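Local atomic coordinates of flap endonuclease 1 (Desulfurococcus amylolyticus, PDB entry 3ORY), a protein that probably cleaves the single-stranded 5' flaps of branched DNA during replication and repair, as flap endonucleases of the XPG family do. Residues V13-I18 with I241-L246; I224-L229 with I235-L240; D254-I259 with V288-I293. All coordinates share one frame; numbering follows the deposited sequence.

Contact 1 (V13-I18 with I241-L246); sequences VDLKDI and IDIGIL
Val13 CG1 lies 4.0 Å from Gly244 CA, a methyl set against bare helix backbone. No side chain stands between them, and the two CA atoms, Val13 and Gly244, come within 6.1 Å. Val13 puts CG1 there by holding it opposite its own backbone N (chi1 175°). Beside this pair, Leu15 meets Ile243 at an oblique angle, with CD2 of Leu15 4.0 Å from CG2 of Ile243. The last contact is slacker: the CD1 ends of Ile18 and Ile243 are 4.3 Å apart, and a bound phosphate, probably from the crystallisation liquor, lies about 5 Å from the Ile18 side chain. All five residues are buried, and no hydrogen bond crosses. The other flank of the loop is polar and more open to solvent: Lys16 and Asp17 are exposed. An Asx turn orders it locally, Asp14 OD1 accepting from Lys16 N at 3.0 Å. The loop leading to strand 24-26 is thus laid along helix 237-247, and Val13 is hydrogen-bonded to the Tyr188 backbone and, through its N, to Asp189 OD1. Helix 261-271 borders the contact, with Leu265 against Ile243 and Lys262 against Ile18, while helix 290-298 packs beside Ile241 and Ile245.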
ATOM      1  N   VAL A  13      -2.998  -7.079  -5.296  1.00 30.30           N
ATOM      2  CA  VAL A  13      -4.169  -7.929  -5.340  1.00 30.75           C
ATOM      3  C   VAL A  13      -5.255  -7.248  -4.513  1.00 31.08           C
ATOM      4  O   VAL A  13      -5.117  -7.099  -3.301  1.00 30.61           O
ATOM      5  CB  VAL A  13      -3.842  -9.334  -4.772  1.00 31.06           C
ATOM      6  CG1 VAL A  13      -5.098 -10.206  -4.696  1.00 30.99           C
ATOM      7  CG2 VAL A  13      -2.751 -10.014  -5.613  1.00 31.23           C
ATOM      8  N   ASP A  14      -6.324  -6.816  -5.177  1.00 31.59           N
ATOM      9  CA  ASP A  14      -7.405  -6.101  -4.505  1.00 32.58           C
ATOM     10  C   ASP A  14      -8.607  -7.044  -4.295  1.00 32.34           C
ATOM     11  O   ASP A  14      -9.230  -7.490  -5.257  1.00 32.16           O
ATOM     12  CB  ASP A  14      -7.791  -4.853  -5.308  1.00 33.35           C
ATOM     13  CG  ASP A  14      -8.891  -4.014  -4.640  1.00 35.79           C
ATOM     14  OD1 ASP A  14      -9.269  -4.273  -3.476  1.00 35.28           O
ATOM     15  OD2 ASP A  14      -9.371  -3.065  -5.300  1.00 38.89           O
ATOM     16  N   LEU A  15      -8.903  -7.343  -3.031  1.00 32.26           N
ATOM     17  CA  LEU A  15      -9.996  -8.255  -2.663  1.00 32.55           C
ATOM     18  C   LEU A  15     -11.141  -7.517  -1.975  1.00 33.70           C
ATOM     19  O   LEU A  15     -12.050  -8.142  -1.423  1.00 33.43           O
ATOM     20  CB  LEU A  15      -9.475  -9.362  -1.742  1.00 31.64           C
ATOM     21  CG  LEU A  15      -8.302 -10.215  -2.240  1.00 30.93           C
ATOM     22  CD1 LEU A  15      -7.947 -11.255  -1.178  1.00 31.28           C
ATOM     23  CD2 LEU A  15      -8.639 -10.885  -3.558  1.00 30.50           C
ATOM     24  N   LYS A  16     -11.092  -6.186  -2.011  1.00 34.64           N
ATOM     25  CA  LYS A  16     -12.042  -5.347  -1.279  1.00 36.41           C
ATOM     26  C   LYS A  16     -13.489  -5.831  -1.308  1.00 37.07           C
ATOM     27  O   LYS A  16     -14.133  -5.920  -0.262  1.00 37.49           O
ATOM     28  CB  LYS A  16     -11.975  -3.897  -1.774  1.00 37.28           C
ATOM     29  CG  LYS A  16     -12.755  -2.912  -0.913  1.00 40.26           C
ATOM     30  CD  LYS A  16     -12.476  -1.461  -1.345  1.00 43.43           C
ATOM     31  CE  LYS A  16     -13.074  -0.468  -0.348  1.00 45.87           C
ATOM     32  NZ  LYS A  16     -14.534  -0.696  -0.142  1.00 48.44           N
ATOM     33  N   ASP A  17     -14.021  -6.136  -2.485  1.00 37.54           N
ATOM     34  CA  ASP A  17     -15.442  -6.461  -2.515  1.00 39.02           C
ATOM     35  C   ASP A  17     -15.806  -7.931  -2.274  1.00 38.38           C
ATOM     36  O   ASP A  17     -16.979  -8.290  -2.378  1.00 38.38           O
ATOM     37  CB  ASP A  17     -16.165  -5.864  -3.733  1.00 40.57           C
ATOM     38  CG  ASP A  17     -15.399  -6.038  -5.017  1.00 43.06           C
ATOM     39  OD1 ASP A  17     -14.920  -7.168  -5.276  1.00 45.03           O
ATOM     40  OD2 ASP A  17     -15.280  -5.032  -5.759  1.00 45.11           O
ATOM     41  N   ILE A  18     -14.819  -8.771  -1.942  1.00 36.76           N
ATOM     42  CA  ILE A  18     -15.146 -10.105  -1.434  1.00 36.43           C
ATOM     43  C   ILE A  18     -14.923 -10.263   0.070  1.00 36.28           C
ATOM     44  O   ILE A  18     -15.270 -11.301   0.629  1.00 36.14           O
ATOM     45  CB  ILE A  18     -14.479 -11.282  -2.214  1.00 36.06           C
ATOM     46  CG1 ILE A  18     -12.954 -11.276  -2.048  1.00 35.20           C
ATOM     47  CG2 ILE A  18     -14.898 -11.272  -3.679  1.00 35.92           C
ATOM     48  CD1 ILE A  18     -12.290 -12.627  -2.390  1.00 33.62           C
ATOM     49  N   ILE A 241      -4.954 -17.936  -1.974  1.00 23.55           N
ATOM     50  CA  ILE A 241      -3.831 -17.716  -2.879  1.00 23.63           C
ATOM     51  C   ILE A 241      -4.286 -17.891  -4.336  1.00 23.95           C
ATOM     52  O   ILE A 241      -3.947 -17.084  -5.202  1.00 24.36           O
ATOM     53  CB  ILE A 241      -2.648 -18.652  -2.537  1.00 23.32           C
ATOM     54  CG1 ILE A 241      -2.024 -18.229  -1.203  1.00 23.02           C
ATOM     55  CG2 ILE A 241      -1.604 -18.639  -3.664  1.00 23.55           C
ATOM     56  CD1 ILE A 241      -1.019 -19.256  -0.615  1.00 22.61           C
ATOM     57  N   ASP A 242      -5.071 -18.932  -4.599  1.00 24.36           N
ATOM     58  CA  ASP A 242      -5.541 -19.186  -5.952  1.00 24.53           C
ATOM     59  C   ASP A 242      -6.410 -18.036  -6.477  1.00 25.02           C
ATOM     60  O   ASP A 242      -6.336 -17.692  -7.661  1.00 24.97           O
ATOM     61  CB  ASP A 242      -6.286 -20.526  -6.039  1.00 24.25           C
ATOM     62  CG  ASP A 242      -5.332 -21.716  -6.226  1.00 24.83           C
ATOM     63  OD1 ASP A 242      -4.111 -21.510  -6.375  1.00 23.27           O
ATOM     64  OD2 ASP A 242      -5.794 -22.867  -6.222  1.00 24.34           O
ATOM     65  N   ILE A 243      -7.217 -17.442  -5.600  1.00 25.26           N
ATOM     66  CA  ILE A 243      -7.989 -16.260  -5.976  1.00 25.95           C
ATOM     67  C   ILE A 243      -7.040 -15.165  -6.468  1.00 25.73           C
ATOM     68  O   ILE A 243      -7.272 -14.564  -7.531  1.00 26.31           O
ATOM     69  CB  ILE A 243      -8.904 -15.747  -4.835  1.00 26.00           C
ATOM     70  CG1 ILE A 243     -10.027 -16.757  -4.559  1.00 26.68           C
ATOM     71  CG2 ILE A 243      -9.530 -14.397  -5.219  1.00 26.74           C
ATOM     72  CD1 ILE A 243     -10.760 -16.517  -3.237  1.00 27.23           C
ATOM     73  N   GLY A 244      -5.952 -14.951  -5.728  1.00 25.07           N
ATOM     74  CA  GLY A 244      -4.951 -13.951  -6.113  1.00 24.26           C
ATOM     75  C   GLY A 244      -4.317 -14.227  -7.466  1.00 24.29           C
ATOM     76  O   GLY A 244      -4.086 -13.292  -8.258  1.00 24.21           O
ATOM     77  N   ILE A 245      -4.016 -15.501  -7.721  1.00 24.15           N
ATOM     78  CA  ILE A 245      -3.409 -15.933  -8.982  1.00 24.60           C
ATOM     79  C   ILE A 245      -4.356 -15.670 -10.163  1.00 25.86           C
ATOM     80  O   ILE A 245      -3.916 -15.252 -11.248  1.00 25.75           O
ATOM     81  CB  ILE A 245      -2.962 -17.419  -8.910  1.00 24.46           C
ATOM     82  CG1 ILE A 245      -1.783 -17.575  -7.934  1.00 23.11           C
ATOM     83  CG2 ILE A 245      -2.592 -17.951 -10.295  1.00 24.88           C
ATOM     84  CD1 ILE A 245      -1.427 -19.021  -7.551  1.00 23.10           C
ATOM     85  N   LEU A 246      -5.651 -15.895  -9.950  1.00 26.35           N
ATOM     86  CA  LEU A 246      -6.639 -15.622 -10.999  1.00 27.85           C
ATOM     87  C   LEU A 246      -6.711 -14.136 -11.308  1.00 28.38           C
ATOM     88  O   LEU A 246      -6.930 -13.733 -12.460  1.00 28.75           O
ATOM     89  CB  LEU A 246      -8.019 -16.155 -10.608  1.00 27.77           C
ATOM     90  CG  LEU A 246      -8.150 -17.679 -10.586  1.00 27.59           C
ATOM     91  CD1 LEU A 246      -9.578 -18.080 -10.236  1.00 27.17           C
ATOM     92  CD2 LEU A 246      -7.759 -18.257 -11.932  1.00 27.36           C
TER

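Contact 2 (I224-L229 with I235-L240); sequences IELDKL and ITLENL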
ATOM      1  N   ILE A 224      -8.128  -6.634   9.230  1.00 36.43           N
ATOM      2  CA  ILE A 224      -8.599  -7.897   8.679  1.00 36.26           C
ATOM      3  C   ILE A 224      -7.730  -9.020   9.213  1.00 35.98           C
ATOM      4  O   ILE A 224      -6.506  -9.000   9.061  1.00 35.20           O
ATOM      5  CB  ILE A 224      -8.584  -7.900   7.136  1.00 35.90           C
ATOM      6  CG1 ILE A 224      -9.503  -6.809   6.597  1.00 36.11           C
ATOM      7  CG2 ILE A 224      -8.980  -9.288   6.585  1.00 35.87           C
ATOM      8  CD1 ILE A 224      -9.110  -6.308   5.227  1.00 36.10           C
ATOM      9  N   GLU A 225      -8.363 -10.006   9.835  1.00 36.35           N
ATOM     10  CA  GLU A 225      -7.634 -11.144  10.370  1.00 36.41           C
ATOM     11  C   GLU A 225      -7.751 -12.317   9.405  1.00 35.64           C
ATOM     12  O   GLU A 225      -8.844 -12.631   8.943  1.00 35.51           O
ATOM     13  CB  GLU A 225      -8.153 -11.506  11.768  1.00 38.14           C
ATOM     14  CG  GLU A 225      -7.938 -10.382  12.794  1.00 40.72           C
ATOM     15  CD  GLU A 225      -8.696 -10.606  14.092  1.00 45.62           C
ATOM     16  OE1 GLU A 225      -9.941 -10.458  14.099  1.00 47.39           O
ATOM     17  OE2 GLU A 225      -8.041 -10.913  15.109  1.00 46.82           O
ATOM     18  N   LEU A 226      -6.616 -12.949   9.110  1.00 34.53           N
ATOM     19  CA  LEU A 226      -6.541 -14.002   8.096  1.00 34.01           C
ATOM     20  C   LEU A 226      -7.426 -15.213   8.389  1.00 34.83           C
ATOM     21  O   LEU A 226      -8.312 -15.539   7.599  1.00 33.94           O
ATOM     22  CB  LEU A 226      -5.099 -14.477   7.898  1.00 32.67           C
ATOM     23  CG  LEU A 226      -4.843 -15.618   6.903  1.00 31.89           C
ATOM     24  CD1 LEU A 226      -5.374 -15.292   5.485  1.00 29.29           C
ATOM     25  CD2 LEU A 226      -3.356 -15.954   6.856  1.00 30.24           C
ATOM     26  N   ASP A 227      -7.159 -15.896   9.503  1.00 36.01           N
ATOM     27  CA  ASP A 227      -7.856 -17.159   9.759  1.00 37.62           C
ATOM     28  C   ASP A 227      -9.382 -16.914   9.845  1.00 37.37           C
ATOM     29  O   ASP A 227     -10.172 -17.709   9.345  1.00 38.25           O
ATOM     30  CB  ASP A 227      -7.253 -17.924  10.964  1.00 38.68           C
ATOM     31  CG  ASP A 227      -5.935 -18.695  10.608  1.00 41.38           C
ATOM     32  OD1 ASP A 227      -5.564 -18.835   9.416  1.00 42.94           O
ATOM     33  OD2 ASP A 227      -5.247 -19.169  11.541  1.00 45.31           O
ATOM     34  N   LYS A 228      -9.771 -15.767  10.395  1.00 36.95           N
ATOM     35  CA  LYS A 228     -11.167 -15.309  10.417  1.00 36.75           C
ATOM     36  C   LYS A 228     -11.765 -15.088   9.016  1.00 35.46           C
ATOM     37  O   LYS A 228     -12.903 -15.497   8.732  1.00 35.35           O
ATOM     38  CB  LYS A 228     -11.234 -14.007  11.201  1.00 37.76           C
ATOM     39  CG  LYS A 228     -12.496 -13.778  11.987  1.00 40.52           C
ATOM     40  CD  LYS A 228     -12.250 -12.645  12.969  1.00 43.55           C
ATOM     41  CE  LYS A 228     -13.442 -12.396  13.872  1.00 46.83           C
ATOM     42  NZ  LYS A 228     -13.205 -11.158  14.665  1.00 48.65           N
ATOM     43  N   LEU A 229     -11.000 -14.418   8.152  1.00 33.04           N
ATOM     44  CA  LEU A 229     -11.365 -14.248   6.746  1.00 31.71           C
ATOM     45  C   LEU A 229     -11.597 -15.591   6.048  1.00 31.22           C
ATOM     46  O   LEU A 229     -12.571 -15.770   5.314  1.00 30.91           O
ATOM     47  CB  LEU A 229     -10.271 -13.458   6.006  1.00 30.42           C
ATOM     48  CG  LEU A 229     -10.367 -13.327   4.481  1.00 30.72           C
ATOM     49  CD1 LEU A 229     -11.660 -12.600   4.053  1.00 32.16           C
ATOM     50  CD2 LEU A 229      -9.142 -12.591   3.936  1.00 29.65           C
ATOM     51  N   ILE A 235     -13.125 -20.903   2.847  1.00 28.89           N
ATOM     52  CA  ILE A 235     -12.027 -21.296   1.951  1.00 27.84           C
ATOM     53  C   ILE A 235     -10.733 -21.582   2.730  1.00 26.50           C
ATOM     54  O   ILE A 235     -10.566 -21.127   3.854  1.00 25.86           O
ATOM     55  CB  ILE A 235     -11.741 -20.226   0.853  1.00 27.50           C
ATOM     56  CG1 ILE A 235     -11.311 -18.890   1.475  1.00 28.23           C
ATOM     57  CG2 ILE A 235     -12.953 -20.030  -0.066  1.00 29.40           C
ATOM     58  CD1 ILE A 235     -10.840 -17.855   0.459  1.00 30.85           C
ATOM     59  N   THR A 236      -9.836 -22.347   2.117  1.00 25.58           N
ATOM     60  CA  THR A 236      -8.515 -22.604   2.670  1.00 24.78           C
ATOM     61  C   THR A 236      -7.574 -21.483   2.259  1.00 24.28           C
ATOM     62  O   THR A 236      -7.896 -20.685   1.368  1.00 24.97           O
ATOM     63  CB  THR A 236      -7.946 -23.930   2.138  1.00 24.61           C
ATOM     64  OG1 THR A 236      -7.777 -23.817   0.720  1.00 23.33           O
ATOM     65  CG2 THR A 236      -8.883 -25.119   2.470  1.00 25.36           C
ATOM     66  N   LEU A 237      -6.397 -21.428   2.880  1.00 24.15           N
ATOM     67  CA  LEU A 237      -5.366 -20.479   2.474  1.00 23.49           C
ATOM     68  C   LEU A 237      -4.958 -20.722   1.012  1.00 23.49           C
ATOM     69  O   LEU A 237      -4.776 -19.770   0.251  1.00 22.75           O
ATOM     70  CB  LEU A 237      -4.142 -20.541   3.406  1.00 23.48           C
ATOM     71  CG  LEU A 237      -2.949 -19.638   3.032  1.00 23.29           C
ATOM     72  CD1 LEU A 237      -3.313 -18.149   2.963  1.00 24.64           C
ATOM     73  CD2 LEU A 237      -1.763 -19.846   3.984  1.00 24.57           C
ATOM     74  N   GLU A 238      -4.822 -21.987   0.613  1.00 24.06           N
ATOM     75  CA  GLU A 238      -4.517 -22.291  -0.800  1.00 24.50           C
ATOM     76  C   GLU A 238      -5.581 -21.720  -1.744  1.00 24.71           C
ATOM     77  O   GLU A 238      -5.240 -21.163  -2.786  1.00 24.68           O
ATOM     78  CB  GLU A 238      -4.313 -23.798  -1.033  1.00 24.90           C
ATOM     79  CG  GLU A 238      -2.959 -24.299  -0.526  1.00 24.97           C
ATOM     80  CD  GLU A 238      -2.651 -25.724  -0.945  1.00 27.92           C
ATOM     81  OE1 GLU A 238      -3.223 -26.204  -1.952  1.00 27.18           O
ATOM     82  OE2 GLU A 238      -1.819 -26.361  -0.269  1.00 29.96           O
ATOM     83  N   ASN A 239      -6.855 -21.856  -1.371  1.00 24.97           N
ATOM     84  CA  ASN A 239      -7.959 -21.235  -2.120  1.00 25.77           C
ATOM     85  C   ASN A 239      -7.769 -19.722  -2.233  1.00 25.10           C
ATOM     86  O   ASN A 239      -7.946 -19.156  -3.313  1.00 25.29           O
ATOM     87  CB  ASN A 239      -9.316 -21.472  -1.451  1.00 26.14           C
ATOM     88  CG  ASN A 239      -9.776 -22.938  -1.461  1.00 28.52           C
ATOM     89  OD1 ASN A 239      -9.289 -23.803  -2.219  1.00 30.41           O
ATOM     90  ND2 ASN A 239     -10.740 -23.213  -0.603  1.00 24.31           N
ATOM     91  N   LEU A 240      -7.416 -19.066  -1.120  1.00 24.45           N
ATOM     92  CA  LEU A 240      -7.204 -17.608  -1.127  1.00 24.09           C
ATOM     93  C   LEU A 240      -6.063 -17.209  -2.069  1.00 24.17           C
ATOM     94  O   LEU A 240      -6.176 -16.250  -2.852  1.00 24.05           O
ATOM     95  CB  LEU A 240      -6.907 -17.083   0.288  1.00 23.74           C
ATOM     96  CG  LEU A 240      -6.802 -15.550   0.411  1.00 24.40           C
ATOM     97  CD1 LEU A 240      -8.177 -14.888   0.150  1.00 24.84           C
ATOM     98  CD2 LEU A 240      -6.250 -15.102   1.750  1.00 22.90           C
TER
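Leu226 and Leu240 form the heart of an entirely apolar interface, with no hydrogen bond between the segments. Their methyls meet at Leu226 CD1 and Leu240 CD2, 3.8 Å apart. Each leucine carries its CG anti to the backbone N (chi1 178° in Leu226, -174° in Leu240), which carries Leu226 CD1 and Leu240 CD2 toward each other. CD1 of Leu226 also reaches toward CD1 of Leu237, 4.3 Å away, at the partly exposed edge. On the inner side, Leu229 approaches the same Leu240 methyl, CD2 to CD2 at 4.4 Å, so that Leu240 CD2 is met by two leucines.

Polar bonds stay within each segment. Thr236 is the N-cap of helix 237-247: its OG1 accepts from Asn239 N at 3.0 Å, and the N-H points nearly straight at it (164°). Glu225 is the N-cap residue of helix 226-233, and its OE1 makes a weak salt bridge with Lys228 NZ at 3.4 Å.

Leu191 and Leu192 of helix 189-192 and Leu230 extend the leucine cluster. The arrangement is a pair of successive helices in the XPG I-region, joined by a short loop and packed together through leucines. Of the two, helix 226-233 follows directly on strand 216-225 of the mixed sheet.

Contact 3 (D254-I259 with V288-I293); sequences DGFEGI and VDVIAI
Phe256 N gives its hydrogen to Leu246 O, a backbone bond that holds the loop to helix 237-247 and sets the root of the ring that crosses to 288-293. The Phe256 side chain, with CG opposite the carbonyl carbon (chi1 -66°), brings its far end to two valines. Val290 CG1 comes at the rim, near the ring plane, 4.1 Å from Phe256 CZ. Val288 is more distant: its CB stands obliquely to the ring at 4.5 Å from Phe256 CZ. The contact is small, purely apolar and partly buried.

Local bonds shape each segment. A type II turn from Phe256 to Ile259 has Gly258 at positive phi and is closed by Ile259 N to Phe256 O at 3.3 Å. Across from it, Asp289 caps helix 290-298, its OD1 accepting from Ala292 N at 3.2 Å from well above the carboxylate plane (64°). Asp289 is also the centre of an inverse gamma turn, which bends the chain between the two valines.

Helices 237-247 and 261-271, with the loop between them, probably form the helix-two-turn-helix element of this nuclease family. From that loop the CZ end of the ring meets the start of helix 290-298 edge-on, at Val290.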
ATOM      1  N   ASP A 254      -1.069 -10.057 -15.659  1.00 31.17           N
ATOM      2  CA  ASP A 254      -2.366  -9.807 -16.289  1.00 33.18           C
ATOM      3  C   ASP A 254      -3.513 -10.652 -15.723  1.00 33.38           C
ATOM      4  O   ASP A 254      -4.682 -10.382 -16.008  1.00 33.82           O
ATOM      5  CB  ASP A 254      -2.269 -10.003 -17.803  1.00 34.18           C
ATOM      6  CG  ASP A 254      -1.293  -9.036 -18.446  1.00 36.33           C
ATOM      7  OD1 ASP A 254      -1.203  -7.879 -17.980  1.00 37.23           O
ATOM      8  OD2 ASP A 254      -0.621  -9.433 -19.420  1.00 39.53           O
ATOM      9  N   GLY A 255      -3.178 -11.657 -14.917  1.00 33.17           N
ATOM     10  CA  GLY A 255      -4.171 -12.621 -14.436  1.00 33.71           C
ATOM     11  C   GLY A 255      -4.881 -13.328 -15.582  1.00 34.93           C
ATOM     12  O   GLY A 255      -4.289 -13.578 -16.637  1.00 34.59           O
ATOM     13  N   PHE A 256      -6.156 -13.637 -15.378  1.00 35.59           N
ATOM     14  CA  PHE A 256      -6.950 -14.310 -16.398  1.00 37.09           C
ATOM     15  C   PHE A 256      -8.078 -13.402 -16.876  1.00 38.17           C
ATOM     16  O   PHE A 256      -8.732 -12.745 -16.073  1.00 38.31           O
ATOM     17  CB  PHE A 256      -7.447 -15.658 -15.872  1.00 36.71           C
ATOM     18  CG  PHE A 256      -6.326 -16.653 -15.631  1.00 36.90           C
ATOM     19  CD1 PHE A 256      -5.994 -17.593 -16.607  1.00 37.08           C
ATOM     20  CD2 PHE A 256      -5.574 -16.613 -14.454  1.00 34.44           C
ATOM     21  CE1 PHE A 256      -4.949 -18.506 -16.405  1.00 37.24           C
ATOM     22  CE2 PHE A 256      -4.524 -17.516 -14.237  1.00 34.35           C
ATOM     23  CZ  PHE A 256      -4.209 -18.468 -15.212  1.00 35.13           C
ATOM     24  N   GLU A 257      -8.287 -13.368 -18.190  1.00 39.74           N
ATOM     25  CA  GLU A 257      -9.163 -12.385 -18.833  1.00 41.61           C
ATOM     26  C   GLU A 257     -10.605 -12.439 -18.346  1.00 41.71           C
ATOM     27  O   GLU A 257     -11.211 -13.508 -18.292  1.00 41.26           O
ATOM     28  CB  GLU A 257      -9.138 -12.556 -20.359  1.00 42.98           C
ATOM     29  CG  GLU A 257      -7.748 -12.413 -20.971  1.00 46.27           C
ATOM     30  CD  GLU A 257      -7.682 -12.877 -22.421  1.00 50.66           C
ATOM     31  OE1 GLU A 257      -6.572 -13.246 -22.873  1.00 53.09           O
ATOM     32  OE2 GLU A 257      -8.730 -12.869 -23.104  1.00 52.65           O
ATOM     33  N   GLY A 258     -11.140 -11.269 -17.999  1.00 41.58           N
ATOM     34  CA  GLY A 258     -12.536 -11.147 -17.597  1.00 41.70           C
ATOM     35  C   GLY A 258     -12.845 -11.597 -16.176  1.00 41.07           C
ATOM     36  O   GLY A 258     -14.001 -11.592 -15.771  1.00 41.40           O
ATOM     37  N   ILE A 259     -11.827 -11.983 -15.408  1.00 39.69           N
ATOM     38  CA  ILE A 259     -12.080 -12.509 -14.067  1.00 38.87           C
ATOM     39  C   ILE A 259     -11.795 -11.492 -12.961  1.00 38.15           C
ATOM     40  O   ILE A 259     -10.651 -11.159 -12.694  1.00 37.70           O
ATOM     41  CB  ILE A 259     -11.368 -13.869 -13.832  1.00 38.45           C
ATOM     42  CG1 ILE A 259     -11.853 -14.886 -14.877  1.00 39.90           C
ATOM     43  CG2 ILE A 259     -11.653 -14.384 -12.426  1.00 37.60           C
ATOM     44  CD1 ILE A 259     -11.075 -16.174 -14.925  1.00 41.77           C
ATOM     45  N   VAL A 288       0.954 -20.227 -17.659  1.00 43.08           N
ATOM     46  CA  VAL A 288       1.334 -19.848 -16.305  1.00 39.58           C
ATOM     47  C   VAL A 288       1.450 -21.113 -15.447  1.00 37.25           C
ATOM     48  O   VAL A 288       0.568 -21.963 -15.498  1.00 36.86           O
ATOM     49  CB  VAL A 288       0.238 -18.913 -15.693  1.00 39.51           C
ATOM     50  CG1 VAL A 288       0.589 -18.502 -14.298  1.00 38.39           C
ATOM     51  CG2 VAL A 288       0.023 -17.667 -16.556  1.00 40.40           C
ATOM     52  N   ASP A 289       2.523 -21.238 -14.664  1.00 34.14           N
ATOM     53  CA  ASP A 289       2.679 -22.387 -13.757  1.00 31.74           C
ATOM     54  C   ASP A 289       1.991 -22.058 -12.434  1.00 29.84           C
ATOM     55  O   ASP A 289       2.641 -21.661 -11.466  1.00 28.17           O
ATOM     56  CB  ASP A 289       4.163 -22.719 -13.543  1.00 31.59           C
ATOM     57  CG  ASP A 289       4.385 -24.052 -12.841  1.00 31.96           C
ATOM     58  OD1 ASP A 289       3.452 -24.598 -12.210  1.00 30.24           O
ATOM     59  OD2 ASP A 289       5.520 -24.559 -12.908  1.00 32.32           O
ATOM     60  N   VAL A 290       0.669 -22.222 -12.401  1.00 28.48           N
ATOM     61  CA  VAL A 290      -0.131 -21.757 -11.260  1.00 27.17           C
ATOM     62  C   VAL A 290       0.164 -22.527  -9.978  1.00 26.48           C
ATOM     63  O   VAL A 290       0.040 -21.972  -8.898  1.00 25.25           O
ATOM     64  CB  VAL A 290      -1.663 -21.772 -11.556  1.00 27.60           C
ATOM     65  CG1 VAL A 290      -1.994 -20.836 -12.734  1.00 27.43           C
ATOM     66  CG2 VAL A 290      -2.175 -23.193 -11.815  1.00 27.12           C
ATOM     67  N   ILE A 291       0.559 -23.793 -10.100  1.00 25.91           N
ATOM     68  CA  ILE A 291       0.884 -24.590  -8.912  1.00 26.18           C
ATOM     69  C   ILE A 291       2.181 -24.098  -8.265  1.00 25.41           C
ATOM     70  O   ILE A 291       2.257 -23.946  -7.040  1.00 26.10           O
ATOM     71  CB  ILE A 291       0.945 -26.121  -9.196  1.00 26.90           C
ATOM     72  CG1 ILE A 291      -0.438 -26.635  -9.636  1.00 28.47           C
ATOM     73  CG2 ILE A 291       1.415 -26.879  -7.938  1.00 25.96           C
ATOM     74  CD1 ILE A 291      -0.493 -28.129 -10.042  1.00 31.78           C
ATOM     75  N   ALA A 292       3.190 -23.836  -9.082  1.00 24.38           N
ATOM     76  CA  ALA A 292       4.453 -23.302  -8.569  1.00 23.85           C
ATOM     77  C   ALA A 292       4.272 -21.932  -7.906  1.00 22.97           C
ATOM     78  O   ALA A 292       4.898 -21.642  -6.882  1.00 22.70           O
ATOM     79  CB  ALA A 292       5.506 -23.232  -9.695  1.00 23.95           C
ATOM     80  N   ILE A 293       3.416 -21.092  -8.488  1.00 23.06           N
ATOM     81  CA  ILE A 293       3.139 -19.769  -7.920  1.00 22.54           C
ATOM     82  C   ILE A 293       2.454 -19.913  -6.555  1.00 22.17           C
ATOM     83  O   ILE A 293       2.837 -19.250  -5.597  1.00 22.59           O
ATOM     84  CB  ILE A 293       2.281 -18.879  -8.853  1.00 21.92           C
ATOM     85  CG1 ILE A 293       3.021 -18.609 -10.163  1.00 23.10           C
ATOM     86  CG2 ILE A 293       1.962 -17.556  -8.171  1.00 21.34           C
ATOM     87  CD1 ILE A 293       2.142 -17.979 -11.269  1.00 22.03           C
TER

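How the contacts relate
Contacts 1 and 2 share helix 237-247, and contact 3 packs against its end. Contact 2 uses the first turn of the helix and contact 1 its later turns, their centres 11 Å apart, and the two merge through Leu15 CD1 and Leu240 CD1 (3.9 Å) and through the CD1 atoms of Ile235 and Ile243 (3.9 Å). Contact 3 is also 11 Å from contact 1 by centres: Ile245 CD1 reaches Ile293 CG2 at 3.7 Å, on a face of the helix turned from the 13-18 loop. Contacts 2 and 3 do not touch, with centres 19 Å apart. A bound phosphate, probably from crystallisation, lies about 4 Å from the Val290 side chain in contact 3.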